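Sugar-binding transport ATP-binding protein (Pyrococcus horikoshii, PDB 1V43) probably serves as the ATP-hydrolysing subunit of an ABC transporter for sugars, binding ATP and using its hydrolysis to power uptake across the membrane. Local coordinates at residues Leu128-Glu133 with Arg181-Lys186; Pro245-Leu250 with His361-Asp366. All coordinates share one frame; numbering follows the deposited sequence.

Contact 1: Leu128-Glu133 with Arg181-Lys186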
ATOM      1  N   LEU A 128       4.385  22.461  20.211  1.00 22.72           N
ATOM      2  CA  LEU A 128       4.062  22.303  18.796  1.00 25.50           C
ATOM      3  C   LEU A 128       3.899  20.845  18.396  1.00 27.82           C
ATOM      4  O   LEU A 128       3.081  20.528  17.545  1.00 22.38           O
ATOM      5  CB  LEU A 128       5.135  22.956  17.919  1.00 20.76           C
ATOM      6  CG  LEU A 128       4.989  24.472  17.811  1.00 23.68           C
ATOM      7  CD1 LEU A 128       6.186  25.072  17.123  1.00 23.30           C
ATOM      8  CD2 LEU A 128       3.717  24.790  17.058  1.00 22.03           C
ATOM      9  N   LEU A 129       4.682  19.962  19.006  1.00 26.34           N
ATOM     10  CA  LEU A 129       4.583  18.543  18.704  1.00 26.02           C
ATOM     11  C   LEU A 129       3.648  17.810  19.682  1.00 27.40           C
ATOM     12  O   LEU A 129       3.472  16.597  19.595  1.00 27.81           O
ATOM     13  CB  LEU A 129       5.979  17.919  18.731  1.00 25.29           C
ATOM     14  CG  LEU A 129       6.860  17.967  17.467  1.00 23.22           C
ATOM     15  CD1 LEU A 129       6.189  17.152  16.374  1.00 19.38           C
ATOM     16  CD2 LEU A 129       7.105  19.411  17.015  1.00 19.78           C
ATOM     17  N   GLN A 130       3.045  18.555  20.607  1.00 32.18           N
ATOM     18  CA  GLN A 130       2.147  17.977  21.604  1.00 32.30           C
ATOM     19  C   GLN A 130       2.845  16.902  22.432  1.00 31.43           C
ATOM     20  O   GLN A 130       2.282  15.843  22.708  1.00 28.68           O
ATOM     21  CB  GLN A 130       0.900  17.391  20.923  1.00 40.03           C
ATOM     22  CG  GLN A 130      -0.058  18.448  20.392  1.00 48.34           C
ATOM     23  CD  GLN A 130      -0.742  18.016  19.104  1.00 64.60           C
ATOM     24  OE1 GLN A 130      -0.080  17.753  18.094  1.00 66.45           O
ATOM     25  NE2 GLN A 130      -2.074  17.940  19.133  1.00 63.48           N
ATOM     26  N   ILE A 131       4.084  17.167  22.816  1.00 31.45           N
ATOM     27  CA  ILE A 131       4.819  16.215  23.637  1.00 30.63           C
ATOM     28  C   ILE A 131       5.287  16.869  24.937  1.00 27.63           C
ATOM     29  O   ILE A 131       6.189  16.357  25.588  1.00 32.04           O
ATOM     30  CB  ILE A 131       6.053  15.656  22.889  1.00 29.93           C
ATOM     31  CG1 ILE A 131       6.863  16.812  22.298  1.00 24.78           C
ATOM     32  CG2 ILE A 131       5.619  14.668  21.799  1.00 26.78           C
ATOM     33  CD1 ILE A 131       8.236  16.412  21.811  1.00 23.15           C
ATOM     34  N   GLU A 132       4.678  17.991  25.322  1.00 29.62           N
ATOM     35  CA  GLU A 132       5.088  18.689  26.552  1.00 36.86           C
ATOM     36  C   GLU A 132       5.055  17.803  27.791  1.00 39.10           C
ATOM     37  O   GLU A 132       5.829  18.014  28.717  1.00 40.02           O
ATOM     38  CB  GLU A 132       4.208  19.910  26.848  1.00 33.75           C
ATOM     39  CG  GLU A 132       3.625  20.608  25.643  1.00 48.25           C
ATOM     40  CD  GLU A 132       2.194  20.163  25.345  1.00 49.94           C
ATOM     41  OE1 GLU A 132       1.979  19.021  24.861  1.00 44.57           O
ATOM     42  OE2 GLU A 132       1.279  20.969  25.613  1.00 48.95           O
ATOM     43  N   GLU A 133       4.169  16.806  27.795  1.00 41.55           N
ATOM     44  CA  GLU A 133       4.015  15.917  28.938  1.00 40.74           C
ATOM     45  C   GLU A 133       5.021  14.775  28.972  1.00 44.11           C
ATOM     46  O   GLU A 133       4.969  13.940  29.867  1.00 50.71           O
ATOM     47  CB  GLU A 133       2.594  15.328  28.975  1.00 54.02           C
ATOM     48  CG  GLU A 133       1.447  16.217  28.440  1.00 60.89           C
ATOM     49  CD  GLU A 133       1.228  17.520  29.209  1.00 62.42           C
ATOM     50  OE1 GLU A 133       0.109  18.078  29.129  1.00 68.47           O
ATOM     51  OE2 GLU A 133       2.161  18.003  29.874  1.00 59.82           O
ATOM     52  N   ARG A 181       2.428  11.557   8.712  1.00 28.98           N
ATOM     53  CA  ARG A 181       2.322  12.418   7.529  1.00 23.82           C
ATOM     54  C   ARG A 181       1.475  13.626   7.882  1.00 28.58           C
ATOM     55  O   ARG A 181       1.893  14.766   7.686  1.00 31.21           O
ATOM     56  CB  ARG A 181       1.664  11.680   6.367  1.00 23.72           C
ATOM     57  CG  ARG A 181       2.543  10.621   5.733  1.00 24.38           C
ATOM     58  CD  ARG A 181       1.774   9.773   4.763  1.00 21.88           C
ATOM     59  NE  ARG A 181       2.564   8.629   4.334  1.00 29.79           N
ATOM     60  CZ  ARG A 181       2.036   7.530   3.808  1.00 29.64           C
ATOM     61  NH1 ARG A 181       0.718   7.440   3.651  1.00 24.00           N
ATOM     62  NH2 ARG A 181       2.816   6.517   3.459  1.00 22.71           N
ATOM     63  N   ALA A 182       0.287  13.367   8.421  1.00 27.79           N
ATOM     64  CA  ALA A 182      -0.621  14.433   8.814  1.00 28.89           C
ATOM     65  C   ALA A 182       0.017  15.338   9.859  1.00 27.05           C
ATOM     66  O   ALA A 182      -0.073  16.560   9.766  1.00 28.37           O
ATOM     67  CB  ALA A 182      -1.923  13.846   9.356  1.00 35.18           C
ATOM     68  N   GLU A 183       0.633  14.739  10.869  1.00 26.36           N
ATOM     69  CA  GLU A 183       1.287  15.506  11.927  1.00 22.30           C
ATOM     70  C   GLU A 183       2.352  16.450  11.332  1.00 20.27           C
ATOM     71  O   GLU A 183       2.326  17.645  11.557  1.00 24.63           O
ATOM     72  CB  GLU A 183       1.935  14.536  12.916  1.00 25.34           C
ATOM     73  CG  GLU A 183       2.670  15.185  14.071  1.00 38.13           C
ATOM     74  CD  GLU A 183       1.770  16.043  14.926  1.00 43.58           C
ATOM     75  OE1 GLU A 183       0.536  15.829  14.886  1.00 46.64           O
ATOM     76  OE2 GLU A 183       2.296  16.922  15.649  1.00 50.38           O
ATOM     77  N   ILE A 184       3.270  15.906  10.542  1.00 19.75           N
ATOM     78  CA  ILE A 184       4.314  16.719   9.934  1.00 22.84           C
ATOM     79  C   ILE A 184       3.760  17.834   9.019  1.00 24.13           C
ATOM     80  O   ILE A 184       4.165  18.995   9.145  1.00 19.15           O
ATOM     81  CB  ILE A 184       5.325  15.813   9.193  1.00 24.25           C
ATOM     82  CG1 ILE A 184       6.195  15.098  10.236  1.00 23.45           C
ATOM     83  CG2 ILE A 184       6.197  16.634   8.210  1.00 17.35           C
ATOM     84  CD1 ILE A 184       6.983  13.908   9.704  1.00 28.29           C
ATOM     85  N   LYS A 185       2.810  17.493   8.149  1.00 22.84           N
ATOM     86  CA  LYS A 185       2.216  18.460   7.234  1.00 21.92           C
ATOM     87  C   LYS A 185       1.525  19.615   7.972  1.00 31.13           C
ATOM     88  O   LYS A 185       1.752  20.789   7.659  1.00 27.18           O
ATOM     89  CB  LYS A 185       1.230  17.757   6.282  1.00 23.40           C
ATOM     90  CG  LYS A 185       0.632  18.678   5.197  1.00 27.82           C
ATOM     91  CD  LYS A 185       1.681  19.647   4.637  1.00 28.14           C
ATOM     92  CE  LYS A 185       1.111  20.613   3.616  1.00 31.75           C
ATOM     93  NZ  LYS A 185       1.064  20.034   2.255  1.00 19.67           N
ATOM     94  N   LYS A 186       0.695  19.298   8.963  1.00 31.22           N
ATOM     95  CA  LYS A 186       0.022  20.354   9.721  1.00 25.87           C
ATOM     96  C   LYS A 186       1.013  21.253  10.445  1.00 21.66           C
ATOM     97  O   LYS A 186       0.822  22.462  10.511  1.00 22.76           O
ATOM     98  CB  LYS A 186      -0.929  19.765  10.748  1.00 28.52           C
ATOM     99  CG  LYS A 186      -2.155  19.079  10.189  1.00 31.36           C
ATOM    100  CD  LYS A 186      -2.900  18.538  11.393  1.00 43.00           C
ATOM    101  CE  LYS A 186      -4.128  17.757  11.049  1.00 51.23           C
ATOM    102  NZ  LYS A 186      -4.656  17.176  12.324  1.00 59.91           N
TER

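Contact 2: Pro245-Leu250 with His361-Asp366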
ATOM      1  N   PRO A 245      -3.601   1.086  -8.318  1.00 27.71           N
ATOM      2  CA  PRO A 245      -2.982   0.514  -9.522  1.00 22.10           C
ATOM      3  C   PRO A 245      -2.645   1.613 -10.531  1.00 28.95           C
ATOM      4  O   PRO A 245      -3.350   2.611 -10.634  1.00 24.62           O
ATOM      5  CB  PRO A 245      -4.069  -0.394 -10.088  1.00 18.35           C
ATOM      6  CG  PRO A 245      -4.940  -0.694  -8.937  1.00 32.28           C
ATOM      7  CD  PRO A 245      -4.955   0.537  -8.115  1.00 20.82           C
ATOM      8  N   GLU A 246      -1.584   1.386 -11.292  1.00 30.21           N
ATOM      9  CA  GLU A 246      -1.100   2.309 -12.303  1.00 28.78           C
ATOM     10  C   GLU A 246      -2.026   2.600 -13.480  1.00 23.91           C
ATOM     11  O   GLU A 246      -2.913   1.825 -13.798  1.00 25.86           O
ATOM     12  CB  GLU A 246       0.218   1.767 -12.849  1.00 21.67           C
ATOM     13  CG  GLU A 246       1.364   1.850 -11.875  1.00 32.07           C
ATOM     14  CD  GLU A 246       2.642   1.227 -12.428  1.00 41.15           C
ATOM     15  OE1 GLU A 246       2.777   1.138 -13.675  1.00 33.52           O
ATOM     16  OE2 GLU A 246       3.509   0.840 -11.609  1.00 44.96           O
ATOM     17  N   MET A 247      -1.787   3.721 -14.147  1.00 25.67           N
ATOM     18  CA  MET A 247      -2.568   4.094 -15.323  1.00 23.80           C
ATOM     19  C   MET A 247      -2.338   3.059 -16.416  1.00 28.54           C
ATOM     20  O   MET A 247      -1.204   2.640 -16.636  1.00 32.90           O
ATOM     21  CB  MET A 247      -2.117   5.452 -15.850  1.00 26.29           C
ATOM     22  CG  MET A 247      -2.678   5.800 -17.237  1.00 25.22           C
ATOM     23  SD  MET A 247      -2.074   7.404 -17.881  1.00 27.99           S
ATOM     24  CE  MET A 247      -2.753   8.540 -16.648  1.00 22.05           C
ATOM     25  N   ASN A 248      -3.400   2.644 -17.097  1.00 30.55           N
ATOM     26  CA  ASN A 248      -3.269   1.678 -18.184  1.00 30.14           C
ATOM     27  C   ASN A 248      -2.623   2.369 -19.386  1.00 30.99           C
ATOM     28  O   ASN A 248      -3.088   3.419 -19.826  1.00 38.39           O
ATOM     29  CB  ASN A 248      -4.644   1.143 -18.592  1.00 31.81           C
ATOM     30  CG  ASN A 248      -5.335   0.408 -17.470  1.00 30.34           C
ATOM     31  OD1 ASN A 248      -6.313   0.892 -16.894  1.00 34.59           O
ATOM     32  ND2 ASN A 248      -4.819  -0.764 -17.138  1.00 24.75           N
ATOM     33  N   ILE A 249      -1.545   1.791 -19.905  1.00 30.44           N
ATOM     34  CA  ILE A 249      -0.859   2.355 -21.068  1.00 32.53           C
ATOM     35  C   ILE A 249      -0.988   1.384 -22.246  1.00 36.69           C
ATOM     36  O   ILE A 249      -0.427   0.291 -22.231  1.00 35.37           O
ATOM     37  CB  ILE A 249       0.643   2.611 -20.773  1.00 32.30           C
ATOM     38  CG1 ILE A 249       0.798   3.600 -19.610  1.00 23.06           C
ATOM     39  CG2 ILE A 249       1.324   3.181 -21.998  1.00 34.69           C
ATOM     40  CD1 ILE A 249       0.227   4.970 -19.900  1.00 22.36           C
ATOM     41  N   LEU A 250      -1.740   1.788 -23.263  1.00 38.38           N
ATOM     42  CA  LEU A 250      -1.949   0.938 -24.428  1.00 42.59           C
ATOM     43  C   LEU A 250      -1.459   1.558 -25.728  1.00 40.32           C
ATOM     44  O   LEU A 250      -1.759   2.706 -26.037  1.00 45.34           O
ATOM     45  CB  LEU A 250      -3.435   0.597 -24.571  1.00 41.65           C
ATOM     46  CG  LEU A 250      -4.091  -0.128 -23.401  1.00 34.37           C
ATOM     47  CD1 LEU A 250      -5.500  -0.552 -23.791  1.00 32.49           C
ATOM     48  CD2 LEU A 250      -3.258  -1.329 -23.014  1.00 34.92           C
ATOM     49  N   HIS A 361      -5.620  10.035 -21.751  1.00 31.77           N
ATOM     50  CA  HIS A 361      -4.324  10.634 -22.063  1.00 34.58           C
ATOM     51  C   HIS A 361      -3.745   9.965 -23.316  1.00 37.98           C
ATOM     52  O   HIS A 361      -4.100   8.831 -23.650  1.00 35.31           O
ATOM     53  CB  HIS A 361      -3.346  10.448 -20.893  1.00 31.47           C
ATOM     54  CG  HIS A 361      -3.835  11.017 -19.597  1.00 36.03           C
ATOM     55  ND1 HIS A 361      -3.676  12.344 -19.256  1.00 40.42           N
ATOM     56  CD2 HIS A 361      -4.542  10.451 -18.589  1.00 33.99           C
ATOM     57  CE1 HIS A 361      -4.267  12.570 -18.096  1.00 33.32           C
ATOM     58  NE2 HIS A 361      -4.799  11.438 -17.670  1.00 43.38           N
ATOM     59  N   VAL A 362      -2.856  10.680 -23.999  1.00 40.33           N
ATOM     60  CA  VAL A 362      -2.194  10.184 -25.199  1.00 37.63           C
ATOM     61  C   VAL A 362      -0.754  10.687 -25.143  1.00 37.40           C
ATOM     62  O   VAL A 362      -0.523  11.884 -25.019  1.00 45.31           O
ATOM     63  CB  VAL A 362      -2.840  10.741 -26.485  1.00 42.31           C
ATOM     64  CG1 VAL A 362      -2.186  10.082 -27.708  1.00 34.39           C
ATOM     65  CG2 VAL A 362      -4.350  10.513 -26.468  1.00 39.39           C
ATOM     66  N   PHE A 363       0.213   9.783 -25.217  1.00 36.16           N
ATOM     67  CA  PHE A 363       1.614  10.183 -25.160  1.00 35.26           C
ATOM     68  C   PHE A 363       2.360   9.781 -26.440  1.00 40.83           C
ATOM     69  O   PHE A 363       2.140   8.696 -26.991  1.00 38.55           O
ATOM     70  CB  PHE A 363       2.318   9.524 -23.956  1.00 38.25           C
ATOM     71  CG  PHE A 363       1.583   9.671 -22.643  1.00 38.58           C
ATOM     72  CD1 PHE A 363       0.501   8.848 -22.337  1.00 30.61           C
ATOM     73  CD2 PHE A 363       1.985  10.625 -21.705  1.00 42.20           C
ATOM     74  CE1 PHE A 363      -0.171   8.970 -21.112  1.00 31.96           C
ATOM     75  CE2 PHE A 363       1.321  10.760 -20.477  1.00 32.03           C
ATOM     76  CZ  PHE A 363       0.241   9.927 -20.184  1.00 38.77           C
ATOM     77  N   ASP A 364       3.236  10.659 -26.914  1.00 39.27           N
ATOM     78  CA  ASP A 364       4.031  10.353 -28.096  1.00 44.19           C
ATOM     79  C   ASP A 364       4.780   9.074 -27.761  1.00 43.20           C
ATOM     80  O   ASP A 364       5.362   8.969 -26.690  1.00 47.85           O
ATOM     81  CB  ASP A 364       5.034  11.472 -28.364  1.00 45.94           C
ATOM     82  CG  ASP A 364       5.940  11.166 -29.536  1.00 39.60           C
ATOM     83  OD1 ASP A 364       6.790  10.261 -29.412  1.00 44.23           O
ATOM     84  OD2 ASP A 364       5.788  11.828 -30.581  1.00 44.72           O
ATOM     85  N   LYS A 365       4.781   8.106 -28.667  1.00 47.30           N
ATOM     86  CA  LYS A 365       5.447   6.838 -28.385  1.00 50.79           C
ATOM     87  C   LYS A 365       6.967   6.904 -28.283  1.00 54.42           C
ATOM     88  O   LYS A 365       7.582   6.067 -27.616  1.00 55.44           O
ATOM     89  CB  LYS A 365       5.068   5.776 -29.429  1.00 55.67           C
ATOM     90  CG  LYS A 365       5.641   4.409 -29.085  1.00 59.23           C
ATOM     91  CD  LYS A 365       5.387   3.348 -30.138  1.00 62.05           C
ATOM     92  CE  LYS A 365       6.204   2.097 -29.811  1.00 61.57           C
ATOM     93  NZ  LYS A 365       6.179   1.063 -30.884  1.00 71.91           N
ATOM     94  N   ASP A 366       7.583   7.884 -28.936  1.00 51.09           N
ATOM     95  CA  ASP A 366       9.036   7.981 -28.881  1.00 50.40           C
ATOM     96  C   ASP A 366       9.553   8.781 -27.699  1.00 48.43           C
ATOM     97  O   ASP A 366      10.401   8.297 -26.950  1.00 48.83           O
ATOM     98  CB  ASP A 366       9.583   8.568 -30.183  1.00 54.11           C
ATOM     99  CG  ASP A 366       9.287   7.690 -31.379  1.00 57.64           C
ATOM    100  OD1 ASP A 366       9.560   6.471 -31.305  1.00 56.53           O
ATOM    101  OD2 ASP A 366       8.780   8.217 -32.392  1.00 59.96           O
TER

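Contact 1: Leu128-Glu133 with Arg181-Lys186
Glu183 OE2 makes the nearest approach to the other segment, 3.5 Å from Gln130 OE1, an oxygen facing an oxygen and so no bond as modelled. Leu129 adds its methyl CD1 at 4.0 Å from Glu183 OE2, and the carbonyl oxygen Leu128 O stands a little farther off. The amide of Gln130 presents its oxygen rather than its nitrogen to the carboxylate, with the two planes 32° apart. CG of Glu183 lies anti to the backbone N (chi1 179°), which sends the chain out from helix 174-191, a helix of the RecA-like core, before a bend at chi2 sets the carboxylate beside the end of helix 115-128, which belongs to the helical subdomain of the ATPase. Helix 115-128 finishes in a Schellman motif, where Gln130 takes a positive phi of 58° and the last turn is closed by two bonds back into it. The carbonyl oxygens of Leu129 and Gln130 go to the guanidinium of Arg149, at the start of helix 147-156, which follows the ABC signature sequence. From helix 174-191 Lys186 NZ forms a salt bridge with Asp315 of the second subunit.

Contact 2: Pro245-Leu250 with His361-Asp366
The C-terminal OB-type domain, regulatory in MalK relatives and probably here too, supplies this contact: strands 248-255 and 361-364 lie in one antiparallel sheet, with strand 283-288 running between them, so no backbone bond joins them, Ile249 CA and Val362 CA being 9.0 Å apart, and the contact is made by side chains. Met247, just before its strand, reaches across to two rings. With CG anti to the backbone N (chi1 168°), the chain extends as far as the sulfur and then bends at the last torsion, which brings the methyl to His361. There Met247 CE lies 3.3 Å from His361 CD2, a close approach made obliquely to the imidazole. The sulfur approaches the imidazole obliquely as well, and meets Phe363 in a Met-aromatic contact, Met247 SD lying at the edge of Phe363, near the ring plane and 4.1 Å from CE1. Ile249 CD1 touches that same Phe363 CE1 at 4.2 Å, its side chain crossing the phenylalanine at about a right angle. Helix 236-241 packs against Met247, Ile249 and Phe363, Ala239 touching both Met247 and Phe363. Cut back to an alanine here, Met247 would no longer reach either ring, and a gap beside Ala239 would probably open, with Phe363 less firmly fixed in its rotation. At Asp364 the chain turns: its OD2 bonds to Tyr279 OH, while Asp364 OD1 accepts from Asp366 N at 2.6 Å in an Asx turn, with an N-H...O angle of 136°.

Contacts 1 and 2 lie on opposite sides of the chain's centre, their own centres about 40 Å apart, and share no helix or strand. Contact 1 is partly buried and sits among helices of the nucleotide-binding part; contact 2 is buried and belongs to the beta-rich C-terminal domain. Their chemistry differs: a carboxylate facing an amide oxygen and a methyl in the first, thioether, aromatic and aliphatic groups in the second. Neither has a hydrogen bond from one segment to the other. The second subunit approaches both, by a salt bridge and packing around contact 1, but by just a weak, long ion pair beside contact 2.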